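Local atomic coordinates of KLLA0E08119p (Kluyveromyces lactis, PDB entry 3VA7), a protein that probably carboxylates urea to urea-1-carboxylate with ATP, hydrogencarbonate and biotin, and as part of the full-length enzyme hydrolyses that product to ammonium and carbon dioxide. Residues D728-L733 with P751-F756; I736-D741 with V757-V762. All coordinates share one frame; numbering follows the deposited sequence.

Interaction 1: D728-L733 with P751-F756; sequences DYVYSL and PSLGGF. With BTI (5-(hexahydro-2-oxo-1H-thieno[3,4-D]imidazol-6-yl)pentanal), chain B.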
ATOM      1  N   ASP A 728       3.311 -21.020 -18.844  1.00 26.74           N
ATOM      2  CA  ASP A 728       2.624 -19.874 -18.243  1.00 26.69           C
ATOM      3  C   ASP A 728       2.139 -18.896 -19.314  1.00 26.68           C
ATOM      4  O   ASP A 728       2.887 -18.595 -20.276  1.00 26.15           O
ATOM      5  CB  ASP A 728       3.519 -19.219 -17.162  1.00 26.23           C
ATOM      6  CG  ASP A 728       3.978 -20.227 -16.083  1.00 26.96           C
ATOM      7  OD1 ASP A 728       3.939 -19.869 -14.887  1.00 24.99           O
ATOM      8  OD2 ASP A 728       4.341 -21.397 -16.434  1.00 27.33           O
ATOM      9  N   TYR A 729       0.868 -18.476 -19.156  1.00 25.83           N
ATOM     10  CA  TYR A 729       0.090 -17.690 -20.130  1.00 25.46           C
ATOM     11  C   TYR A 729      -0.834 -16.907 -19.249  1.00 24.87           C
ATOM     12  O   TYR A 729      -0.982 -17.255 -18.076  1.00 25.78           O
ATOM     13  CB  TYR A 729      -0.716 -18.594 -21.122  1.00 25.58           C
ATOM     14  CG  TYR A 729      -1.792 -19.381 -20.418  1.00 26.20           C
ATOM     15  CD1 TYR A 729      -1.516 -20.603 -19.863  1.00 27.19           C
ATOM     16  CD2 TYR A 729      -3.066 -18.858 -20.256  1.00 26.10           C
ATOM     17  CE1 TYR A 729      -2.490 -21.329 -19.183  1.00 28.47           C
ATOM     18  CE2 TYR A 729      -4.056 -19.559 -19.606  1.00 27.11           C
ATOM     19  CZ  TYR A 729      -3.767 -20.799 -19.037  1.00 29.22           C
ATOM     20  OH  TYR A 729      -4.747 -21.499 -18.328  1.00 28.47           O
ATOM     21  N   VAL A 730      -1.460 -15.869 -19.783  1.00 24.15           N
ATOM     22  CA  VAL A 730      -2.206 -14.912 -18.950  1.00 24.04           C
ATOM     23  C   VAL A 730      -3.649 -15.316 -18.914  1.00 24.38           C
ATOM     24  O   VAL A 730      -4.217 -15.776 -19.918  1.00 26.29           O
ATOM     25  CB  VAL A 730      -2.060 -13.485 -19.394  1.00 23.78           C
ATOM     26  CG1 VAL A 730      -2.741 -12.543 -18.398  1.00 24.95           C
ATOM     27  CG2 VAL A 730      -0.546 -13.135 -19.527  1.00 24.28           C
ATOM     28  N   TYR A 731      -4.229 -15.234 -17.744  1.00 23.10           N
ATOM     29  CA  TYR A 731      -5.521 -15.826 -17.543  1.00 22.64           C
ATOM     30  C   TYR A 731      -6.559 -14.757 -17.767  1.00 21.89           C
ATOM     31  O   TYR A 731      -6.272 -13.556 -17.694  1.00 21.39           O
ATOM     32  CB  TYR A 731      -5.694 -16.237 -16.087  1.00 22.36           C
ATOM     33  CG  TYR A 731      -4.852 -17.344 -15.583  1.00 22.55           C
ATOM     34  CD1 TYR A 731      -4.317 -18.298 -16.430  1.00 23.97           C
ATOM     35  CD2 TYR A 731      -4.639 -17.480 -14.213  1.00 21.85           C
ATOM     36  CE1 TYR A 731      -3.529 -19.387 -15.906  1.00 24.31           C
ATOM     37  CE2 TYR A 731      -3.890 -18.518 -13.684  1.00 24.01           C
ATOM     38  CZ  TYR A 731      -3.344 -19.477 -14.506  1.00 26.87           C
ATOM     39  OH  TYR A 731      -2.620 -20.520 -13.924  1.00 30.38           O
ATOM     40  N   SER A 732      -7.791 -15.201 -17.893  1.00 21.67           N
ATOM     41  CA  SER A 732      -8.915 -14.270 -17.990  1.00 22.01           C
ATOM     42  C   SER A 732      -9.605 -14.067 -16.658  1.00 20.51           C
ATOM     43  O   SER A 732      -9.837 -15.027 -15.928  1.00 19.50           O
ATOM     44  CB  SER A 732      -9.937 -14.842 -18.979  1.00 22.85           C
ATOM     45  OG  SER A 732      -9.393 -14.848 -20.289  1.00 25.40           O
ATOM     46  N   LEU A 733      -9.956 -12.828 -16.346  1.00 20.48           N
ATOM     47  CA  LEU A 733     -10.921 -12.594 -15.284  1.00 20.70           C
ATOM     48  C   LEU A 733     -12.100 -13.573 -15.443  1.00 21.21           C
ATOM     49  O   LEU A 733     -12.736 -13.692 -16.539  1.00 20.51           O
ATOM     50  CB  LEU A 733     -11.408 -11.184 -15.358  1.00 20.79           C
ATOM     51  CG  LEU A 733     -10.898 -10.180 -14.347  1.00 24.27           C
ATOM     52  CD1 LEU A 733      -9.981 -10.773 -13.232  1.00 23.87           C
ATOM     53  CD2 LEU A 733     -10.248  -8.976 -15.081  1.00 21.68           C
ATOM     54  N   PRO A 751      -4.966 -13.683  -9.762  1.00 23.93           N
ATOM     55  CA  PRO A 751      -3.733 -13.771 -10.528  1.00 24.89           C
ATOM     56  C   PRO A 751      -3.975 -13.662 -12.072  1.00 25.69           C
ATOM     57  O   PRO A 751      -5.034 -13.986 -12.592  1.00 25.23           O
ATOM     58  CB  PRO A 751      -3.221 -15.176 -10.190  1.00 23.84           C
ATOM     59  CG  PRO A 751      -4.503 -15.987 -10.078  1.00 23.59           C
ATOM     60  CD  PRO A 751      -5.483 -15.014  -9.397  1.00 23.70           C
ATOM     61  N   SER A 752      -2.911 -13.371 -12.768  1.00 26.90           N
ATOM     62  CA  SER A 752      -2.924 -12.920 -14.129  1.00 27.52           C
ATOM     63  C   SER A 752      -2.056 -13.905 -14.924  1.00 27.53           C
ATOM     64  O   SER A 752      -2.620 -14.834 -15.528  1.00 28.06           O
ATOM     65  CB  SER A 752      -2.451 -11.466 -14.107  1.00 28.58           C
ATOM     66  OG  SER A 752      -1.191 -11.308 -14.666  1.00 31.08           O
ATOM     67  N   LEU A 753      -0.724 -13.806 -14.880  1.00 26.67           N
ATOM     68  CA  LEU A 753       0.132 -14.784 -15.602  1.00 25.81           C
ATOM     69  C   LEU A 753       0.309 -16.026 -14.737  1.00 25.90           C
ATOM     70  O   LEU A 753       0.912 -15.920 -13.664  1.00 25.68           O
ATOM     71  CB  LEU A 753       1.524 -14.190 -15.761  1.00 24.84           C
ATOM     72  CG  LEU A 753       2.353 -14.435 -17.028  1.00 26.09           C
ATOM     73  CD1 LEU A 753       3.851 -14.123 -16.790  1.00 23.26           C
ATOM     74  CD2 LEU A 753       2.140 -15.696 -17.831  1.00 20.59           C
ATOM     75  N   GLY A 754      -0.139 -17.196 -15.184  1.00 25.49           N
ATOM     76  CA  GLY A 754      -0.214 -18.345 -14.286  1.00 25.25           C
ATOM     77  C   GLY A 754       0.151 -19.604 -15.024  1.00 26.38           C
ATOM     78  O   GLY A 754       0.224 -19.564 -16.247  1.00 27.29           O
ATOM     79  N   GLY A 755       0.362 -20.713 -14.303  1.00 25.91           N
ATOM     80  CA  GLY A 755       1.066 -21.876 -14.836  1.00 25.37           C
ATOM     81  C   GLY A 755       0.183 -23.112 -15.042  1.00 26.76           C
ATOM     82  O   GLY A 755       0.729 -24.215 -15.254  1.00 26.13           O
ATOM     83  N   PHE A 756      -1.159 -22.947 -14.991  1.00 26.92           N
ATOM     84  CA  PHE A 756      -2.113 -24.073 -15.160  1.00 28.10           C
ATOM     85  C   PHE A 756      -3.200 -23.826 -16.200  1.00 28.27           C
ATOM     86  O   PHE A 756      -3.545 -22.695 -16.479  1.00 28.09           O
ATOM     87  CB  PHE A 756      -2.900 -24.362 -13.870  1.00 28.66           C
ATOM     88  CG  PHE A 756      -2.063 -24.486 -12.629  1.00 32.29           C
ATOM     89  CD1 PHE A 756      -1.856 -23.373 -11.791  1.00 33.68           C
ATOM     90  CD2 PHE A 756      -1.508 -25.721 -12.260  1.00 33.67           C
ATOM     91  CE1 PHE A 756      -1.087 -23.490 -10.621  1.00 35.60           C
ATOM     92  CE2 PHE A 756      -0.739 -25.835 -11.087  1.00 36.09           C
ATOM     93  CZ  PHE A 756      -0.547 -24.719 -10.254  1.00 33.68           C
TER
HETATM   94  C11 BTI B1901      -7.055 -18.687  -3.865  1.00 25.60           C
HETATM   95  O11 BTI B1901      -6.240 -19.521  -3.360  1.00 24.16           O
HETATM   96  C10 BTI B1901      -7.007 -18.174  -5.336  1.00 21.46           C
HETATM   97  C9  BTI B1901      -5.787 -18.737  -6.062  1.00 18.39           C
HETATM   98  C8  BTI B1901      -5.777 -18.579  -7.576  1.00 21.52           C
HETATM   99  C7  BTI B1901      -4.844 -19.548  -8.330  1.00 20.98           C
HETATM  100  C2  BTI B1901      -3.429 -19.627  -7.798  1.00 22.09           C
HETATM  101  S1  BTI B1901      -2.590 -18.070  -7.833  1.00 26.18           S
HETATM  102  C6  BTI B1901      -0.987 -18.790  -7.861  1.00 24.36           C
HETATM  103  C5  BTI B1901      -1.101 -20.171  -8.468  1.00 25.05           C
HETATM  104  N3  BTI B1901      -0.684 -19.943  -9.827  1.00 23.28           N
HETATM  105  C3  BTI B1901      -1.691 -20.051 -10.653  1.00 25.41           C
HETATM  106  O3  BTI B1901      -1.572 -19.941 -11.960  1.00 28.17           O
HETATM  107  N2  BTI B1901      -2.818 -20.328 -10.031  1.00 26.61           N
HETATM  108  C4  BTI B1901      -2.573 -20.579  -8.616  1.00 25.69           C
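Y729 and G754 form an antiparallel hydrogen-bonded pair: Y729 N donates to G754 O, and G754 N returns a straight bond to Y729 O (3.0 Å, N-H...O 174°). V730 and L753 are the adjacent non-hydrogen-bonded pair; V730 CG2 lies 4.0 Å from L753 CG, the two side chains crossing at about a right angle. Beyond the strand, Y731 N donates to S752 O at 2.8 Å. With CG between the backbone N and the carbonyl carbon (chi1 66°), the Y729 ring is turned so that Y729 OH donates to F756 O at 2.5 Å, on a lone pair in the carbonyl plane. The Y731 ring lies against the bare backbone of G754, with CZ 3.3 Å from G754 CA and G754 N over one face, offset toward the rim. F756 N donates to Y731 OH at 3.0 Å, although that hydroxyl is less surely placed because the model crowds it against the biotinyl oxygen O3. G755 N also donates to O3 (3.1 Å), with the same reservation. P751 CG meets the ligand's sulfur S1 at 3.6 Å, while O3 lies at the edge of the F756 ring. The D728 carboxylate lies against the G755 backbone; one shell out, Y1044 hydrogen-bonds its OD1, and K1012 forms a salt bridge with OD2 and donates to G755 O. This buried wall of the biotin site in the carboxyltransferase domain is a two-stranded ribbon, 725-730 with 753-754; Y731 and F756 pack on strand 735-739, and Y729 on strand 847-852.

Interaction 2: I736-D741 with V757-V762; sequences INFTGD and VCQAVV. With BTI (5-(hexahydro-2-oxo-1H-thieno[3,4-D]imidazol-6-yl)pentanal), chain B.
N737 faces C758 as an antiparallel non-hydrogen-bonded pair (CA-CA 4.2 Å), the axes of strands 736-739 and 758-762 lying 162° apart in direction. On one flank, F738 N gives V757 O a straight bond (3.0 Å). On the other, I736 stands opposite two residues: Q759 N donates to its O at 2.9 Å, while its N donates to A760 O at 2.7 Å. These bonds to successive residues, with Q759 in a helix-like conformation and A760 extended, identify a classic beta bulge. Side chains fill both faces. I736 CD1 reaches A760 CB and V762 CG2, an apolar patch continued by V667 of strand 662-669. F738 and Q759 lie side by side, Q759 CB meeting the ring edge at CE1 (3.7 Å), and both touch F686 of helix 680-688; F678 adds an edge-to-face contact with F738. The N737 amide instead points to the ligand. Its CG is anti to the backbone N (chi1 -173°), which carries the amide out to the biotinyl group, where OD1 accepts a bond from N2 at 3.0 Å. ND2 makes a weak bond to V757 O (3.4 Å) and passes C758 SG, and T739 CG2 packs on ligand atom C4 at 3.6 Å. The bonding pattern is consistent with this sense of the amide: OD1 meets the ligand's N-H, and ND2 turns to V757 O, though only weakly. N737 is then an acceptor for N2 of the ureido group, and the backbone bonds on both its flanks probably help to hold the strand that carries it.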
ATOM      1  N   ILE A 736     -11.687 -20.434 -14.925  1.00 25.89           N
ATOM      2  CA  ILE A 736     -11.807 -21.494 -13.930  1.00 26.37           C
ATOM      3  C   ILE A 736     -10.514 -22.273 -14.059  1.00 26.54           C
ATOM      4  O   ILE A 736     -10.325 -23.039 -14.980  1.00 26.63           O
ATOM      5  CB  ILE A 736     -13.122 -22.286 -14.113  1.00 26.10           C
ATOM      6  CG1 ILE A 736     -14.306 -21.340 -13.889  1.00 26.11           C
ATOM      7  CG2 ILE A 736     -13.288 -23.356 -13.117  1.00 23.57           C
ATOM      8  CD1 ILE A 736     -15.599 -21.890 -14.482  1.00 31.55           C
ATOM      9  N   ASN A 737      -9.606 -22.005 -13.134  1.00 27.57           N
ATOM     10  CA  ASN A 737      -8.201 -22.418 -13.210  1.00 28.23           C
ATOM     11  C   ASN A 737      -8.025 -23.684 -12.416  1.00 28.68           C
ATOM     12  O   ASN A 737      -8.409 -23.739 -11.230  1.00 28.60           O
ATOM     13  CB  ASN A 737      -7.370 -21.293 -12.567  1.00 29.04           C
ATOM     14  CG  ASN A 737      -5.860 -21.476 -12.701  1.00 28.97           C
ATOM     15  OD1 ASN A 737      -5.156 -21.208 -11.756  1.00 31.97           O
ATOM     16  ND2 ASN A 737      -5.368 -21.854 -13.871  1.00 28.87           N
ATOM     17  N   PHE A 738      -7.455 -24.693 -13.065  1.00 28.80           N
ATOM     18  CA  PHE A 738      -7.200 -25.976 -12.451  1.00 29.04           C
ATOM     19  C   PHE A 738      -5.779 -26.029 -11.821  1.00 30.05           C
ATOM     20  O   PHE A 738      -4.791 -26.430 -12.480  1.00 31.01           O
ATOM     21  CB  PHE A 738      -7.440 -27.115 -13.467  1.00 28.35           C
ATOM     22  CG  PHE A 738      -8.865 -27.628 -13.478  1.00 29.04           C
ATOM     23  CD1 PHE A 738      -9.833 -27.040 -14.283  1.00 31.23           C
ATOM     24  CD2 PHE A 738      -9.250 -28.687 -12.662  1.00 30.54           C
ATOM     25  CE1 PHE A 738     -11.165 -27.485 -14.240  1.00 32.32           C
ATOM     26  CE2 PHE A 738     -10.563 -29.130 -12.623  1.00 29.21           C
ATOM     27  CZ  PHE A 738     -11.516 -28.530 -13.417  1.00 30.57           C
ATOM     28  N   THR A 739      -5.669 -25.647 -10.543  1.00 29.82           N
ATOM     29  CA  THR A 739      -4.354 -25.630  -9.880  1.00 29.30           C
ATOM     30  C   THR A 739      -4.121 -27.042  -9.454  1.00 29.31           C
ATOM     31  O   THR A 739      -4.528 -27.430  -8.368  1.00 29.61           O
ATOM     32  CB  THR A 739      -4.340 -24.717  -8.649  1.00 28.92           C
ATOM     33  OG1 THR A 739      -5.219 -25.270  -7.644  1.00 29.07           O
ATOM     34  CG2 THR A 739      -4.806 -23.319  -9.018  1.00 27.04           C
ATOM     35  N   GLY A 740      -3.471 -27.827 -10.299  1.00 29.68           N
ATOM     36  CA  GLY A 740      -3.441 -29.309 -10.097  1.00 30.24           C
ATOM     37  C   GLY A 740      -4.848 -29.907 -10.363  1.00 30.65           C
ATOM     38  O   GLY A 740      -5.464 -29.621 -11.409  1.00 30.98           O
ATOM     39  N   ASP A 741      -5.386 -30.658  -9.403  1.00 29.25           N
ATOM     40  CA  ASP A 741      -6.593 -31.425  -9.591  1.00 29.40           C
ATOM     41  C   ASP A 741      -7.866 -30.720  -9.019  1.00 29.07           C
ATOM     42  O   ASP A 741      -8.962 -31.266  -9.010  1.00 27.66           O
ATOM     43  CB  ASP A 741      -6.391 -32.823  -9.009  1.00 29.31           C
ATOM     44  CG  ASP A 741      -5.349 -33.631  -9.769  1.00 34.24           C
ATOM     45  OD1 ASP A 741      -5.531 -33.826 -10.999  1.00 39.13           O
ATOM     46  OD2 ASP A 741      -4.353 -34.109  -9.153  1.00 34.16           O
ATOM     47  N   VAL A 757      -3.813 -24.897 -16.718  1.00 29.10           N
ATOM     48  CA  VAL A 757      -4.877 -24.753 -17.713  1.00 29.12           C
ATOM     49  C   VAL A 757      -6.150 -24.214 -17.057  1.00 30.04           C
ATOM     50  O   VAL A 757      -6.381 -24.433 -15.878  1.00 29.94           O
ATOM     51  CB  VAL A 757      -5.155 -26.078 -18.410  1.00 29.30           C
ATOM     52  CG1 VAL A 757      -3.964 -26.519 -19.222  1.00 30.01           C
ATOM     53  CG2 VAL A 757      -5.491 -27.153 -17.414  1.00 29.94           C
ATOM     54  N   CYS A 758      -6.944 -23.468 -17.824  1.00 30.86           N
ATOM     55  CA  CYS A 758      -8.258 -22.931 -17.410  1.00 30.59           C
ATOM     56  C   CYS A 758      -9.314 -23.587 -18.296  1.00 32.11           C
ATOM     57  O   CYS A 758      -9.151 -23.653 -19.543  1.00 34.85           O
ATOM     58  CB  CYS A 758      -8.318 -21.430 -17.623  1.00 28.49           C
ATOM     59  SG  CYS A 758      -7.304 -20.423 -16.484  1.00 29.56           S
ATOM     60  N   GLN A 759     -10.416 -24.026 -17.713  1.00 31.34           N
ATOM     61  CA  GLN A 759     -11.374 -24.832 -18.439  1.00 30.73           C
ATOM     62  C   GLN A 759     -12.356 -23.942 -19.179  1.00 30.79           C
ATOM     63  O   GLN A 759     -12.612 -24.142 -20.368  1.00 32.23           O
ATOM     64  CB  GLN A 759     -12.054 -25.821 -17.467  1.00 30.52           C
ATOM     65  CG  GLN A 759     -13.423 -26.315 -17.842  1.00 32.18           C
ATOM     66  CD  GLN A 759     -13.438 -27.323 -18.981  1.00 35.28           C
ATOM     67  OE1 GLN A 759     -12.570 -28.185 -19.092  1.00 39.35           O
ATOM     68  NE2 GLN A 759     -14.432 -27.219 -19.828  1.00 36.03           N
ATOM     69  N   ALA A 760     -12.892 -22.949 -18.484  1.00 30.77           N
ATOM     70  CA  ALA A 760     -13.996 -22.112 -18.957  1.00 30.52           C
ATOM     71  C   ALA A 760     -13.806 -20.777 -18.236  1.00 30.63           C
ATOM     72  O   ALA A 760     -12.947 -20.711 -17.339  1.00 31.30           O
ATOM     73  CB  ALA A 760     -15.325 -22.725 -18.583  1.00 29.35           C
ATOM     74  N   VAL A 761     -14.581 -19.741 -18.611  1.00 29.28           N
ATOM     75  CA  VAL A 761     -14.515 -18.439 -17.967  1.00 27.68           C
ATOM     76  C   VAL A 761     -15.919 -17.851 -17.740  1.00 29.00           C
ATOM     77  O   VAL A 761     -16.703 -17.645 -18.689  1.00 29.34           O
ATOM     78  CB  VAL A 761     -13.723 -17.409 -18.820  1.00 27.92           C
ATOM     79  CG1 VAL A 761     -13.658 -16.077 -18.080  1.00 23.95           C
ATOM     80  CG2 VAL A 761     -12.292 -17.953 -19.240  1.00 26.45           C
ATOM     81  N   VAL A 762     -16.219 -17.564 -16.473  1.00 28.59           N
ATOM     82  CA  VAL A 762     -17.438 -16.963 -16.071  1.00 28.19           C
ATOM     83  C   VAL A 762     -17.626 -15.700 -16.913  1.00 29.75           C
ATOM     84  O   VAL A 762     -16.626 -14.934 -17.161  1.00 30.10           O
ATOM     85  CB  VAL A 762     -17.384 -16.635 -14.566  1.00 28.61           C
ATOM     86  CG1 VAL A 762     -18.614 -15.836 -14.156  1.00 27.52           C
ATOM     87  CG2 VAL A 762     -17.233 -17.925 -13.737  1.00 27.68           C
TER
HETATM   88  C11 BTI B1901      -7.055 -18.687  -3.865  1.00 25.60           C
HETATM   89  O11 BTI B1901      -6.240 -19.521  -3.360  1.00 24.16           O
HETATM   90  C10 BTI B1901      -7.007 -18.174  -5.336  1.00 21.46           C
HETATM   91  C9  BTI B1901      -5.787 -18.737  -6.062  1.00 18.39           C
HETATM   92  C8  BTI B1901      -5.777 -18.579  -7.576  1.00 21.52           C
HETATM   93  C7  BTI B1901      -4.844 -19.548  -8.330  1.00 20.98           C
HETATM   94  C2  BTI B1901      -3.429 -19.627  -7.798  1.00 22.09           C
HETATM   95  S1  BTI B1901      -2.590 -18.070  -7.833  1.00 26.18           S
HETATM   96  C6  BTI B1901      -0.987 -18.790  -7.861  1.00 24.36           C
HETATM   97  C5  BTI B1901      -1.101 -20.171  -8.468  1.00 25.05           C
HETATM   98  N3  BTI B1901      -0.684 -19.943  -9.827  1.00 23.28           N
HETATM   99  C3  BTI B1901      -1.691 -20.051 -10.653  1.00 25.41           C
HETATM  100  O3  BTI B1901      -1.572 -19.941 -11.960  1.00 28.17           O
HETATM  101  N2  BTI B1901      -2.818 -20.328 -10.031  1.00 26.61           N
HETATM  102  C4  BTI B1901      -2.573 -20.579  -8.616  1.00 25.69           C

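In the fold
Both contacts are buried in the carboxyltransferase domain, and their centres lie 10 Å apart. Their segments alternate along the chain, strand 725-730 leading to 735-739 and 753-754 to 756-762. Strands 735-739 and 756-762 are neighbours in a larger mixed sheet, whereas 725-730 and 753-754 form a small separate ribbon. Interaction 1 is accordingly the more irregular, relying on tyrosine hydroxyls and glycine backbone, and interaction 2 is mainly strand pairing with apolar packing. Both reach the biotinyl ureido group, the first from its carbonyl side and the second from an N-H side. A probable hydrogen bond between Y731 OH and N737 ND2 (3.1 Å) joins them.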